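Long-range contact in fimbrin (Schizosaccharomyces pombe, PDB 1RT8), which binds and cross-links actin filaments and takes part in cell polarity, cytokinesis, mating and spore formation: residues S61-K73 / Q472-L484. Sequence-based numbering, arbitrary orientation.
Sequences SVPDTIDERVLNK and QNARLAISIARKL
Asp64 lies over one face of the Arg475 guanidinium, its CB 3.5 Å above the plane and displaced toward the rim, with the carboxylate stacked only 24° from parallel. Because Asp64 OD1 sits well out of that plane, 3.9 Å from Arg475 NH1, this long salt bridge is one of charge alone, with no N-H aimed at the oxygen. The Arg482 guanidinium is treated differently: CG2 of Ile478 from its own helix covers one face over the centre, while Thr65 O and a water lie in plane at the edge. That water accepts from Arg482 NH1 and donates to Thr65 O; Arg482 NH2 hydrogen-bonds Ile488 O. A second water donates to both Thr65 O and Arg475 O and also hydrogen-bonds Ser479 OG. The Arg69 guanidinium meets the Asp67 carboxylate edge-on, NE to OD1 and NH2 to OD2 (2.7 Å), each on a syn lone pair, while Arg69 N closes an Asx turn on OD1. With CG anti to the backbone N (chi1 180°), Asp67 sets OD2 3.5 Å from Leu476 CB. Replacing this carboxylate with an alanine is likely to leave Arg69 without its charge partner, free to swing off Leu476, and undo the turn. Ser479, small enough to admit the loop, accepts the nearly straight bond from Asp67 N at OG (2.9 Å, 174°). Beside it and next to the Asp67–Arg69 pair, the branched Val70 brings CG1 against Leu476 CD1 (3.7 Å), Ser479 CB and Ile480 CG1. Thus the loop between helices 52-61 and 82-99 of the first calponin-homology domain packs on helix 467-483 of the fourth, joining the two actin-binding regions. One straight neutral hydrogen bond, two bridging waters and a long charge pair are consistent with a joint held more by fit and hydration than by ion pairs.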
loop_
_atom_site.group_PDB
_atom_site.type_symbol
_atom_site.label_atom_id
_atom_site.label_comp_id
_atom_site.label_asym_id
_atom_site.label_seq_id
_atom_site.Cartn_x
_atom_site.Cartn_y
_atom_site.Cartn_z
ATOM N N SER A 61 4.527 -7.145 -7.133
ATOM C CA SER A 61 4.956 -6.308 -6.020
ATOM C C SER A 61 4.489 -6.861 -4.685
ATOM O O SER A 61 5.260 -6.924 -3.734
ATOM C CB SER A 61 4.431 -4.880 -6.185
ATOM O OG SER A 61 5.081 -4.230 -7.264
ATOM N N VAL A 62 3.215 -7.238 -4.611
ATOM C CA VAL A 62 2.651 -7.793 -3.384
ATOM C C VAL A 62 1.808 -9.003 -3.759
ATOM O O VAL A 62 0.613 -8.897 -4.044
ATOM C CB VAL A 62 1.779 -6.757 -2.642
ATOM C CG1 VAL A 62 1.183 -7.382 -1.389
ATOM C CG2 VAL A 62 2.620 -5.535 -2.285
ATOM N N PRO A 63 2.436 -10.181 -3.769
ATOM C CA PRO A 63 1.786 -11.448 -4.113
ATOM C C PRO A 63 0.395 -11.667 -3.518
ATOM O O PRO A 63 0.149 -11.364 -2.346
ATOM C CB PRO A 63 2.790 -12.483 -3.622
ATOM C CG PRO A 63 4.115 -11.790 -3.874
ATOM C CD PRO A 63 3.835 -10.400 -3.350
ATOM N N ASP A 64 -0.509 -12.191 -4.342
ATOM C CA ASP A 64 -1.873 -12.519 -3.917
ATOM C C ASP A 64 -2.806 -11.340 -3.626
ATOM O O ASP A 64 -3.829 -11.507 -2.959
ATOM C CB ASP A 64 -1.833 -13.429 -2.686
ATOM C CG ASP A 64 -0.972 -14.654 -2.896
ATOM O OD1 ASP A 64 -1.291 -15.457 -3.803
ATOM O OD2 ASP A 64 0.026 -14.809 -2.157
ATOM N N THR A 65 -2.470 -10.156 -4.119
ATOM C CA THR A 65 -3.332 -9.005 -3.885
ATOM C C THR A 65 -4.586 -9.159 -4.737
ATOM O O THR A 65 -5.701 -8.866 -4.297
ATOM C CB THR A 65 -2.624 -7.694 -4.260
ATOM O OG1 THR A 65 -1.458 -7.538 -3.446
ATOM C CG2 THR A 65 -3.545 -6.507 -4.046
ATOM N N ILE A 66 -4.402 -9.636 -5.958
ATOM C CA ILE A 66 -5.519 -9.815 -6.873
ATOM C C ILE A 66 -5.717 -11.270 -7.291
ATOM O O ILE A 66 -4.757 -11.938 -7.678
ATOM C CB ILE A 66 -5.305 -8.972 -8.149
ATOM C CG1 ILE A 66 -5.177 -7.493 -7.780
ATOM C CG2 ILE A 66 -6.452 -9.187 -9.120
ATOM C CD1 ILE A 66 -4.724 -6.618 -8.933
ATOM N N ASP A 67 -6.955 -11.756 -7.189
ATOM C CA ASP A 67 -7.303 -13.115 -7.619
ATOM C C ASP A 67 -7.563 -12.852 -9.085
ATOM O O ASP A 67 -8.623 -12.340 -9.448
ATOM C CB ASP A 67 -8.598 -13.600 -6.957
ATOM C CG ASP A 67 -8.995 -15.016 -7.391
ATOM O OD1 ASP A 67 -8.775 -15.372 -8.576
ATOM O OD2 ASP A 67 -9.545 -15.766 -6.551
ATOM N N GLU A 68 -6.592 -13.188 -9.927
ATOM C CA GLU A 68 -6.706 -12.921 -11.353
ATOM C C GLU A 68 -7.908 -13.529 -12.064
ATOM O O GLU A 68 -8.236 -13.132 -13.182
ATOM C CB GLU A 68 -5.404 -13.314 -12.049
ATOM C CG GLU A 68 -4.183 -12.746 -11.344
ATOM C CD GLU A 68 -2.924 -12.833 -12.187
ATOM O OE1 GLU A 68 -2.893 -13.664 -13.118
ATOM O OE2 GLU A 68 -1.963 -12.076 -11.910
ATOM N N ARG A 69 -8.583 -14.476 -11.429
ATOM C CA ARG A 69 -9.751 -15.061 -12.073
ATOM C C ARG A 69 -10.921 -14.074 -12.169
ATOM O O ARG A 69 -11.942 -14.398 -12.769
ATOM C CB ARG A 69 -10.194 -16.316 -11.330
ATOM C CG ARG A 69 -9.163 -17.430 -11.370
ATOM C CD ARG A 69 -9.571 -18.538 -10.448
ATOM N NE ARG A 69 -9.829 -18.032 -9.105
ATOM C CZ ARG A 69 -10.366 -18.753 -8.130
ATOM N NH1 ARG A 69 -10.701 -20.016 -8.352
ATOM N NH2 ARG A 69 -10.571 -18.215 -6.934
ATOM N N VAL A 70 -10.784 -12.881 -11.580
ATOM C CA VAL A 70 -11.853 -11.871 -11.656
ATOM C C VAL A 70 -11.639 -10.955 -12.863
ATOM O O VAL A 70 -12.542 -10.221 -13.271
ATOM C CB VAL A 70 -11.918 -10.948 -10.391
ATOM C CG1 VAL A 70 -12.050 -11.776 -9.124
ATOM C CG2 VAL A 70 -10.692 -10.044 -10.333
ATOM N N LEU A 71 -10.442 -11.003 -13.437
ATOM C CA LEU A 71 -10.112 -10.159 -14.575
ATOM C C LEU A 71 -10.601 -10.707 -15.904
ATOM O O LEU A 71 -10.577 -11.917 -16.131
ATOM C CB LEU A 71 -8.596 -9.969 -14.662
ATOM C CG LEU A 71 -7.894 -9.350 -13.454
ATOM C CD1 LEU A 71 -6.395 -9.514 -13.591
ATOM C CD2 LEU A 71 -8.283 -7.881 -13.344
ATOM N N ASN A 72 -11.047 -9.808 -16.776
ATOM C CA ASN A 72 -11.485 -10.191 -18.113
ATOM C C ASN A 72 -10.167 -10.399 -18.840
ATOM O O ASN A 72 -9.323 -9.498 -18.853
ATOM C CB ASN A 72 -12.271 -9.056 -18.755
ATOM C CG ASN A 72 -13.529 -8.728 -17.987
ATOM O OD1 ASN A 72 -14.318 -9.612 -17.683
ATOM N ND2 ASN A 72 -13.722 -7.454 -17.667
ATOM N N LYS A 73 -9.987 -11.566 -19.452
ATOM C CA LYS A 73 -8.712 -11.867 -20.095
ATOM C C LYS A 73 -8.611 -12.002 -21.610
ATOM O O LYS A 73 -8.024 -12.966 -22.100
ATOM C CB LYS A 73 -8.123 -13.124 -19.448
ATOM C CG LYS A 73 -7.887 -12.979 -17.956
ATOM C CD LYS A 73 -7.444 -14.279 -17.324
ATOM C CE LYS A 73 -7.236 -14.111 -15.830
ATOM N NZ LYS A 73 -6.847 -15.391 -15.164
ATOM N N GLN A 472 -8.886 -18.545 0.004
ATOM C CA GLN A 472 -9.090 -18.387 -1.435
ATOM C C GLN A 472 -10.476 -17.787 -1.698
ATOM O O GLN A 472 -10.645 -16.953 -2.590
ATOM C CB GLN A 472 -8.964 -19.739 -2.137
ATOM C CG GLN A 472 -7.603 -20.378 -1.948
ATOM C CD GLN A 472 -7.508 -21.762 -2.551
ATOM O OE1 GLN A 472 -6.485 -22.434 -2.416
ATOM N NE2 GLN A 472 -8.572 -22.198 -3.221
ATOM N N ASN A 473 -11.468 -18.216 -0.922
ATOM C CA ASN A 473 -12.819 -17.681 -1.076
ATOM C C ASN A 473 -12.804 -16.191 -0.714
ATOM O O ASN A 473 -13.381 -15.363 -1.420
ATOM C CB ASN A 473 -13.810 -18.409 -0.153
ATOM C CG ASN A 473 -14.304 -19.726 -0.731
ATOM O OD1 ASN A 473 -14.175 -19.984 -1.926
ATOM N ND2 ASN A 473 -14.903 -20.554 0.117
ATOM N N ALA A 474 -12.135 -15.866 0.387
ATOM C CA ALA A 474 -12.047 -14.488 0.858
ATOM C C ALA A 474 -11.284 -13.593 -0.115
ATOM O O ALA A 474 -11.685 -12.452 -0.361
ATOM C CB ALA A 474 -11.392 -14.447 2.242
ATOM N N ARG A 475 -10.198 -14.116 -0.677
ATOM C CA ARG A 475 -9.378 -13.375 -1.631
ATOM C C ARG A 475 -10.168 -13.099 -2.905
ATOM O O ARG A 475 -10.035 -12.039 -3.528
ATOM C CB ARG A 475 -8.115 -14.178 -1.963
ATOM C CG ARG A 475 -7.138 -13.469 -2.890
ATOM C CD ARG A 475 -5.847 -14.263 -3.014
ATOM N NE ARG A 475 -5.142 -14.340 -1.737
ATOM C CZ ARG A 475 -4.542 -15.434 -1.274
ATOM N NH1 ARG A 475 -4.558 -16.556 -1.978
ATOM N NH2 ARG A 475 -3.917 -15.402 -0.104
ATOM N N LEU A 476 -10.986 -14.069 -3.295
ATOM C CA LEU A 476 -11.819 -13.937 -4.481
ATOM C C LEU A 476 -12.889 -12.883 -4.199
ATOM O O LEU A 476 -13.169 -12.039 -5.040
ATOM C CB LEU A 476 -12.493 -15.273 -4.816
ATOM C CG LEU A 476 -13.515 -15.241 -5.959
ATOM C CD1 LEU A 476 -12.812 -14.890 -7.263
ATOM C CD2 LEU A 476 -14.214 -16.598 -6.070
ATOM N N ALA A 477 -13.478 -12.940 -3.008
ATOM C CA ALA A 477 -14.516 -11.987 -2.622
ATOM C C ALA A 477 -13.975 -10.558 -2.637
ATOM O O ALA A 477 -14.621 -9.647 -3.167
ATOM C CB ALA A 477 -15.060 -12.333 -1.225
ATOM N N ILE A 478 -12.791 -10.358 -2.058
ATOM C CA ILE A 478 -12.191 -9.022 -2.026
ATOM C C ILE A 478 -11.921 -8.473 -3.425
ATOM O O ILE A 478 -12.193 -7.306 -3.693
ATOM C CB ILE A 478 -10.880 -9.013 -1.208
ATOM C CG1 ILE A 478 -11.208 -9.199 0.278
ATOM C CG2 ILE A 478 -10.116 -7.714 -1.454
ATOM C CD1 ILE A 478 -9.996 -9.354 1.173
ATOM N N SER A 479 -11.391 -9.308 -4.316
ATOM C CA SER A 479 -11.114 -8.871 -5.680
ATOM C C SER A 479 -12.416 -8.579 -6.441
ATOM O O SER A 479 -12.466 -7.685 -7.293
ATOM C CB SER A 479 -10.300 -9.937 -6.429
ATOM O OG SER A 479 -8.994 -10.085 -5.876
ATOM N N ILE A 480 -13.468 -9.338 -6.151
ATOM C CA ILE A 480 -14.742 -9.112 -6.829
ATOM C C ILE A 480 -15.330 -7.783 -6.345
ATOM O O ILE A 480 -15.890 -7.009 -7.120
ATOM C CB ILE A 480 -15.754 -10.250 -6.538
ATOM C CG1 ILE A 480 -15.318 -11.543 -7.248
ATOM C CG2 ILE A 480 -17.157 -9.830 -6.988
ATOM C CD1 ILE A 480 -16.249 -12.738 -6.999
ATOM N N ALA A 481 -15.203 -7.531 -5.053
ATOM C CA ALA A 481 -15.718 -6.298 -4.473
ATOM C C ALA A 481 -14.971 -5.118 -5.090
ATOM O O ALA A 481 -15.556 -4.080 -5.394
ATOM C CB ALA A 481 -15.544 -6.327 -2.936
ATOM N N ARG A 482 -13.675 -5.287 -5.314
ATOM C CA ARG A 482 -12.890 -4.219 -5.902
ATOM C C ARG A 482 -13.305 -3.998 -7.348
ATOM O O ARG A 482 -13.283 -2.861 -7.830
ATOM C CB ARG A 482 -11.389 -4.522 -5.777
ATOM C CG ARG A 482 -10.893 -4.274 -4.351
ATOM C CD ARG A 482 -9.465 -4.740 -4.090
ATOM N NE ARG A 482 -9.070 -4.410 -2.720
ATOM C CZ ARG A 482 -8.062 -4.977 -2.069
ATOM N NH1 ARG A 482 -7.333 -5.916 -2.662
ATOM N NH2 ARG A 482 -7.792 -4.612 -0.818
ATOM N N LYS A 483 -13.702 -5.071 -8.031
ATOM C CA LYS A 483 -14.146 -4.948 -9.421
ATOM C C LYS A 483 -15.438 -4.118 -9.460
ATOM O O LYS A 483 -15.739 -3.462 -10.454
ATOM C CB LYS A 483 -14.416 -6.328 -10.044
ATOM C CG LYS A 483 -14.774 -6.251 -11.534
ATOM C CD LYS A 483 -15.555 -7.482 -12.042
ATOM C CE LYS A 483 -14.724 -8.745 -12.074
ATOM N NZ LYS A 483 -15.340 -9.804 -12.943
ATOM N N LEU A 484 -16.206 -4.165 -8.378
ATOM C CA LEU A 484 -17.450 -3.399 -8.287
ATOM C C LEU A 484 -17.193 -1.946 -7.851
ATOM O O LEU A 484 -18.113 -1.118 -7.833
ATOM C CB LEU A 484 -18.405 -4.054 -7.291
ATOM C CG LEU A 484 -19.106 -5.361 -7.679
ATOM C CD1 LEU A 484 -19.706 -5.968 -6.428
ATOM C CD2 LEU A 484 -20.186 -5.112 -8.724
HETATM O O HOH W 1 -7.529 -7.120 -5.171
HETATM O O HOH W 2 -8.185 -10.246 -3.204
#